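Local coordinates for hemolysin activator protein CdiB (Acinetobacter baumannii ACICU, PDB 6WIL) that probably secretes its partner CdiA toxin across the outer membrane as the two-partner (TpsB, Omp85-superfamily) transporter of a contact-dependent growth inhibition system, at residues Ile139-Lys144 against Gly166-Leu171; Thr192-Gln197 against Tyr204-Leu209. One frame throughout, in Å; residues are numbered along the deposited sequence.

Contact 1 of 2, residues Ile139-Lys144 against Gly166-Leu171; sequences IGRLNK and GDIVNL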
loop_
_atom_site.group_PDB
_atom_site.type_symbol
_atom_site.label_atom_id
_atom_site.label_comp_id
_atom_site.label_asym_id
_atom_site.label_seq_id
_atom_site.Cartn_x
_atom_site.Cartn_y
_atom_site.Cartn_z
ATOM N N ILE A 139 22.893 -26.483 0.507
ATOM C CA ILE A 139 22.277 -25.362 -0.192
ATOM C C ILE A 139 21.212 -25.905 -1.142
ATOM O O ILE A 139 21.528 -26.577 -2.128
ATOM C CB ILE A 139 23.321 -24.529 -0.940
ATOM C CG1 ILE A 139 24.402 -24.053 0.037
ATOM C CG2 ILE A 139 22.657 -23.356 -1.638
ATOM C CD1 ILE A 139 25.254 -22.920 -0.494
ATOM N N GLY A 140 19.947 -25.619 -0.839
ATOM C CA GLY A 140 18.845 -26.020 -1.692
ATOM C C GLY A 140 18.576 -25.005 -2.784
ATOM O O GLY A 140 18.346 -23.823 -2.503
ATOM N N ARG A 141 18.600 -25.452 -4.035
ATOM C CA ARG A 141 18.521 -24.566 -5.183
ATOM C C ARG A 141 17.283 -24.876 -6.013
ATOM O O ARG A 141 16.583 -25.871 -5.801
ATOM C CB ARG A 141 19.777 -24.679 -6.054
ATOM C CG ARG A 141 21.071 -24.477 -5.295
ATOM C CD ARG A 141 22.260 -24.525 -6.235
ATOM N NE ARG A 141 22.882 -23.216 -6.385
ATOM C CZ ARG A 141 23.972 -22.831 -5.730
ATOM N NH1 ARG A 141 24.567 -23.665 -4.887
ATOM N NH2 ARG A 141 24.471 -21.618 -5.925
ATOM N N LEU A 142 17.021 -23.993 -6.971
ATOM C CA LEU A 142 15.888 -24.124 -7.873
ATOM C C LEU A 142 16.335 -24.821 -9.148
ATOM O O LEU A 142 17.314 -24.407 -9.771
ATOM C CB LEU A 142 15.307 -22.748 -8.196
ATOM C CG LEU A 142 14.063 -22.695 -9.080
ATOM C CD1 LEU A 142 12.880 -23.338 -8.376
ATOM C CD2 LEU A 142 13.746 -21.260 -9.469
ATOM N N ASN A 143 15.624 -25.875 -9.532
ATOM C CA ASN A 143 15.957 -26.612 -10.740
ATOM C C ASN A 143 15.153 -26.160 -11.953
ATOM O O ASN A 143 15.742 -25.799 -12.978
ATOM C CB ASN A 143 15.750 -28.104 -10.485
ATOM C CG ASN A 143 15.953 -28.951 -11.723
ATOM O OD1 ASN A 143 15.166 -29.843 -12.001
ATOM N ND2 ASN A 143 17.036 -28.689 -12.463
ATOM N N LYS A 144 13.821 -26.166 -11.861
ATOM C CA LYS A 144 12.964 -25.734 -12.957
ATOM C C LYS A 144 11.767 -24.972 -12.406
ATOM O O LYS A 144 11.235 -25.303 -11.345
ATOM C CB LYS A 144 12.446 -26.915 -13.799
ATOM C CG LYS A 144 13.451 -28.018 -14.106
ATOM C CD LYS A 144 12.809 -29.135 -14.928
ATOM C CE LYS A 144 11.669 -29.830 -14.182
ATOM N NZ LYS A 144 11.020 -30.893 -15.013
ATOM N N GLY A 166 18.405 -22.344 -11.116
ATOM C CA GLY A 166 19.744 -22.468 -10.580
ATOM C C GLY A 166 20.049 -21.589 -9.385
ATOM O O GLY A 166 21.111 -21.755 -8.772
ATOM N N ASP A 167 19.163 -20.658 -9.033
ATOM C CA ASP A 167 19.379 -19.812 -7.871
ATOM C C ASP A 167 19.048 -20.565 -6.586
ATOM O O ASP A 167 18.450 -21.645 -6.594
ATOM C CB ASP A 167 18.536 -18.540 -7.958
ATOM C CG ASP A 167 19.108 -17.525 -8.925
ATOM O OD1 ASP A 167 20.109 -17.844 -9.601
ATOM O OD2 ASP A 167 18.561 -16.405 -9.004
ATOM N N ILE A 168 19.439 -19.970 -5.466
ATOM C CA ILE A 168 19.140 -20.538 -4.157
ATOM C C ILE A 168 17.709 -20.179 -3.780
ATOM O O ILE A 168 17.294 -19.021 -3.903
ATOM C CB ILE A 168 20.143 -20.034 -3.106
ATOM C CG1 ILE A 168 21.565 -20.420 -3.518
ATOM C CG2 ILE A 168 19.806 -20.595 -1.734
ATOM C CD1 ILE A 168 22.648 -19.751 -2.701
ATOM N N VAL A 169 16.950 -21.175 -3.330
ATOM C CA VAL A 169 15.544 -20.974 -2.994
ATOM C C VAL A 169 15.437 -20.113 -1.743
ATOM O O VAL A 169 15.944 -20.477 -0.675
ATOM C CB VAL A 169 14.832 -22.317 -2.797
ATOM C CG1 VAL A 169 13.438 -22.094 -2.233
ATOM C CG2 VAL A 169 14.769 -23.078 -4.108
ATOM N N ASN A 170 14.764 -18.968 -1.868
ATOM C CA ASN A 170 14.493 -18.080 -0.745
ATOM C C ASN A 170 13.020 -17.695 -0.748
ATOM O O ASN A 170 12.483 -17.292 -1.784
ATOM C CB ASN A 170 15.362 -16.824 -0.798
ATOM C CG ASN A 170 15.395 -16.094 0.526
ATOM O OD1 ASN A 170 14.431 -15.430 0.907
ATOM N ND2 ASN A 170 16.506 -16.223 1.242
ATOM N N LEU A 171 12.379 -17.801 0.418
ATOM C CA LEU A 171 10.945 -17.562 0.524
ATOM C C LEU A 171 10.569 -16.099 0.309
ATOM O O LEU A 171 9.428 -15.818 -0.072
ATOM C CB LEU A 171 10.440 -18.033 1.889
ATOM C CG LEU A 171 8.928 -18.074 2.111
ATOM C CD1 LEU A 171 8.254 -18.971 1.081
ATOM C CD2 LEU A 171 8.619 -18.546 3.520
#
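Three backbone hydrogen bonds tie Gly140-Leu142 to Gly166-Val169. Val169 N donates to Gly140 O at 3.1 Å, and Leu142 N meets Asp167 O at 2.8 Å. Gly166 N closes the far end on Leu142 O at 2.7 Å. Arg141 and Ile168 are thereby bridged, a single beta bridge; Gly166-Val169 runs at 110° to Ile139-Leu142, which fits a pairing that stops there.

One side chain adds a polar contact. A turn about the CG-CD bond of Arg141 (chi3 110°) brings NE to Gly166 O in a weak hydrogen bond of 3.3 Å, the oxygen lying in the guanidinium plane at its edge. Ile168 CG1 sits over one guanidinium face, offset toward its rim.

Side-chain packing flanks the bridge. Ile139 CG2 packs on Ile168 CG1 at 3.7 Å, while Ile168 CG2 lies against the polar Gly140 O. Val169 points at the strand and rests CG2 on the Arg141 peptide, 3.6 Å from Arg141 C, with Leu142 CB a little farther off. Val169 also touches Thr118, and the backbones of Asn143 and Lys144 bond to Ser205 and Leu207 of strand 204-213.

Asn170 ends the loop as N-cap of helix 171-181, its OD1 accepting from Lys172 N. The contact thus fastens the helix-to-helix connection of a POTRA domain to a strand of its sheet, within the alpha-beta packing of that fold.

Contact 2 of 2, residues Thr192-Gln197 against Tyr204-Leu209; sequences TPATAQ and YSDLIL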
loop_
_atom_site.group_PDB
_atom_site.type_symbol
_atom_site.label_atom_id
_atom_site.label_comp_id
_atom_site.label_asym_id
_atom_site.label_seq_id
_atom_site.Cartn_x
_atom_site.Cartn_y
_atom_site.Cartn_z
ATOM N N THR A 192 8.316 -28.687 -4.835
ATOM C CA THR A 192 8.504 -30.129 -4.856
ATOM C C THR A 192 9.972 -30.437 -5.105
ATOM O O THR A 192 10.679 -29.642 -5.735
ATOM C CB THR A 192 7.654 -30.813 -5.942
ATOM O OG1 THR A 192 8.023 -30.306 -7.231
ATOM C CG2 THR A 192 6.168 -30.574 -5.707
ATOM N N PRO A 193 10.457 -31.579 -4.619
ATOM C CA PRO A 193 11.834 -31.982 -4.932
ATOM C C PRO A 193 11.994 -32.299 -6.411
ATOM O O PRO A 193 11.086 -32.830 -7.053
ATOM C CB PRO A 193 12.045 -33.234 -4.068
ATOM C CG PRO A 193 10.991 -33.157 -3.004
ATOM C CD PRO A 193 9.820 -32.476 -3.642
ATOM N N ALA A 194 13.167 -31.969 -6.947
ATOM C CA ALA A 194 13.465 -32.233 -8.347
ATOM C C ALA A 194 13.844 -33.695 -8.548
ATOM O O ALA A 194 14.572 -34.278 -7.740
ATOM C CB ALA A 194 14.596 -31.326 -8.831
ATOM N N THR A 195 13.352 -34.282 -9.636
ATOM C CA THR A 195 13.547 -35.697 -9.924
ATOM C C THR A 195 14.538 -35.875 -11.068
ATOM O O THR A 195 14.469 -35.171 -12.080
ATOM C CB THR A 195 12.221 -36.374 -10.282
ATOM O OG1 THR A 195 11.756 -35.882 -11.545
ATOM C CG2 THR A 195 11.170 -36.086 -9.219
ATOM N N ALA A 196 15.459 -36.825 -10.900
ATOM C CA ALA A 196 16.450 -37.168 -11.917
ATOM C C ALA A 196 16.411 -38.673 -12.135
ATOM O O ALA A 196 16.797 -39.439 -11.244
ATOM C CB ALA A 196 17.853 -36.722 -11.507
ATOM N N GLN A 197 15.956 -39.092 -13.315
ATOM C CA GLN A 197 15.852 -40.508 -13.665
ATOM C C GLN A 197 14.990 -41.273 -12.664
ATOM O O GLN A 197 13.942 -40.789 -12.235
ATOM C CB GLN A 197 17.242 -41.149 -13.758
ATOM N N TYR A 204 17.977 -29.928 -5.153
ATOM C CA TYR A 204 17.220 -29.072 -6.052
ATOM C C TYR A 204 15.718 -29.214 -5.849
ATOM O O TYR A 204 15.219 -30.229 -5.359
ATOM C CB TYR A 204 17.572 -29.365 -7.507
ATOM C CG TYR A 204 18.947 -28.877 -7.882
ATOM C CD1 TYR A 204 20.066 -29.661 -7.650
ATOM C CD2 TYR A 204 19.130 -27.628 -8.460
ATOM C CE1 TYR A 204 21.325 -29.221 -7.988
ATOM C CE2 TYR A 204 20.389 -27.179 -8.804
ATOM C CZ TYR A 204 21.483 -27.981 -8.565
ATOM O OH TYR A 204 22.743 -27.546 -8.902
ATOM N N SER A 205 15.005 -28.172 -6.260
ATOM C CA SER A 205 13.566 -28.067 -6.094
ATOM C C SER A 205 12.936 -27.642 -7.412
ATOM O O SER A 205 13.568 -26.987 -8.242
ATOM C CB SER A 205 13.199 -27.056 -4.981
ATOM O OG SER A 205 13.621 -27.466 -3.673
ATOM N N ASP A 206 11.669 -28.003 -7.587
ATOM C CA ASP A 206 10.885 -27.571 -8.734
ATOM C C ASP A 206 9.742 -26.701 -8.245
ATOM O O ASP A 206 9.052 -27.055 -7.282
ATOM C CB ASP A 206 10.354 -28.760 -9.536
ATOM C CG ASP A 206 11.390 -29.321 -10.481
ATOM O OD1 ASP A 206 12.326 -28.572 -10.840
ATOM O OD2 ASP A 206 11.274 -30.503 -10.863
ATOM N N LEU A 207 9.573 -25.551 -8.894
ATOM C CA LEU A 207 8.527 -24.588 -8.571
ATOM C C LEU A 207 7.342 -24.858 -9.491
ATOM O O LEU A 207 7.361 -24.497 -10.670
ATOM C CB LEU A 207 9.047 -23.165 -8.728
ATOM C CG LEU A 207 8.105 -22.077 -8.216
ATOM C CD1 LEU A 207 7.865 -22.267 -6.735
ATOM C CD2 LEU A 207 8.655 -20.688 -8.502
ATOM N N ILE A 208 6.305 -25.481 -8.941
ATOM C CA ILE A 208 5.115 -25.847 -9.701
ATOM C C ILE A 208 4.110 -24.705 -9.615
ATOM O O ILE A 208 3.603 -24.394 -8.532
ATOM C CB ILE A 208 4.505 -27.155 -9.177
ATOM C CG1 ILE A 208 5.587 -28.227 -9.030
ATOM C CG2 ILE A 208 3.394 -27.636 -10.102
ATOM C CD1 ILE A 208 6.391 -28.455 -10.291
ATOM N N LEU A 209 3.811 -24.091 -10.760
ATOM C CA LEU A 209 2.892 -22.963 -10.842
ATOM C C LEU A 209 1.657 -23.350 -11.644
ATOM O O LEU A 209 1.773 -23.845 -12.769
ATOM C CB LEU A 209 3.572 -21.752 -11.488
ATOM C CG LEU A 209 4.605 -21.001 -10.651
ATOM C CD1 LEU A 209 5.317 -19.955 -11.491
ATOM C CD2 LEU A 209 3.925 -20.357 -9.463
#
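Thr192 and Asp206 face each other as an antiparallel hydrogen-bonded pair, their side chains on the same face of the sheet and slanting across one another. Thr192 OG1 comes within 3.6 Å of Asp206 CB. With chi1 at 60°, this hydroxyl sits between the backbone N and carbonyl carbon of its own residue, close enough to Asp206 O for a weak hydrogen bond of 3.4 Å. That carbonyl already accepts from Thr192 N, so two donors of one residue converge on it. The return bond, Asp206 N to Thr192 O, is short at 2.7 Å and almost straight, 174° at the hydrogen.

Ile208 lies further along the same strand and meets Thr192 at about a right angle: its CG1 is 3.7 Å from Thr192 OG1 and somewhat farther from Thr192 CG2. These pairs belong to the beta hairpin of strands 185-193 and 204-213, at the edge of a mixed sheet in which 204-213 also runs parallel to strand 132-149, consistent with the POTRA fold.

The pairing goes on past Thr192 to Ala194. Pro193, whose CB points away, pairs with Ser205 in a non-hydrogen-bonded pair. Ala194 directs its CB toward strand 204-213, where it meets Tyr204 CB at 3.8 Å, while the Tyr204 ring leads away from the contact. Ala194 N bonds to Tyr204 O at 3.1 Å, approaching from 48° above the carbonyl plane. On the Asp206 side the carboxylate lies beside the same alanine, OD2 being 3.8 Å from Ala194 CA. Its other oxygen, OD1, accepts a weak hydrogen bond from Lys144 N, linking this face of the hairpin to the neighbouring strand.

Overall arrangement
After the N-terminal helix and the elements up to strand 120-123, the chain enters strand 132-149, then helix 154-160, and returns at Gly166-Leu171 to close the loop of contact 1 before entering helix 171-181. Strand 185-193 follows, and contact 2 closes the much shorter turn between it and strand 204-213. The two loops are therefore in series, neither nested nor crossing. Their centres lie about 10 Å apart, joined by the parallel pairing of strands 132-149 and 204-213, where Asn143 N probably bonds to Ser205 O and Leu207 N to Lys144 O. Together they tie a helix connection, strand 132-149 and the edge hairpin together in the POTRA region that precedes the 16-stranded barrel.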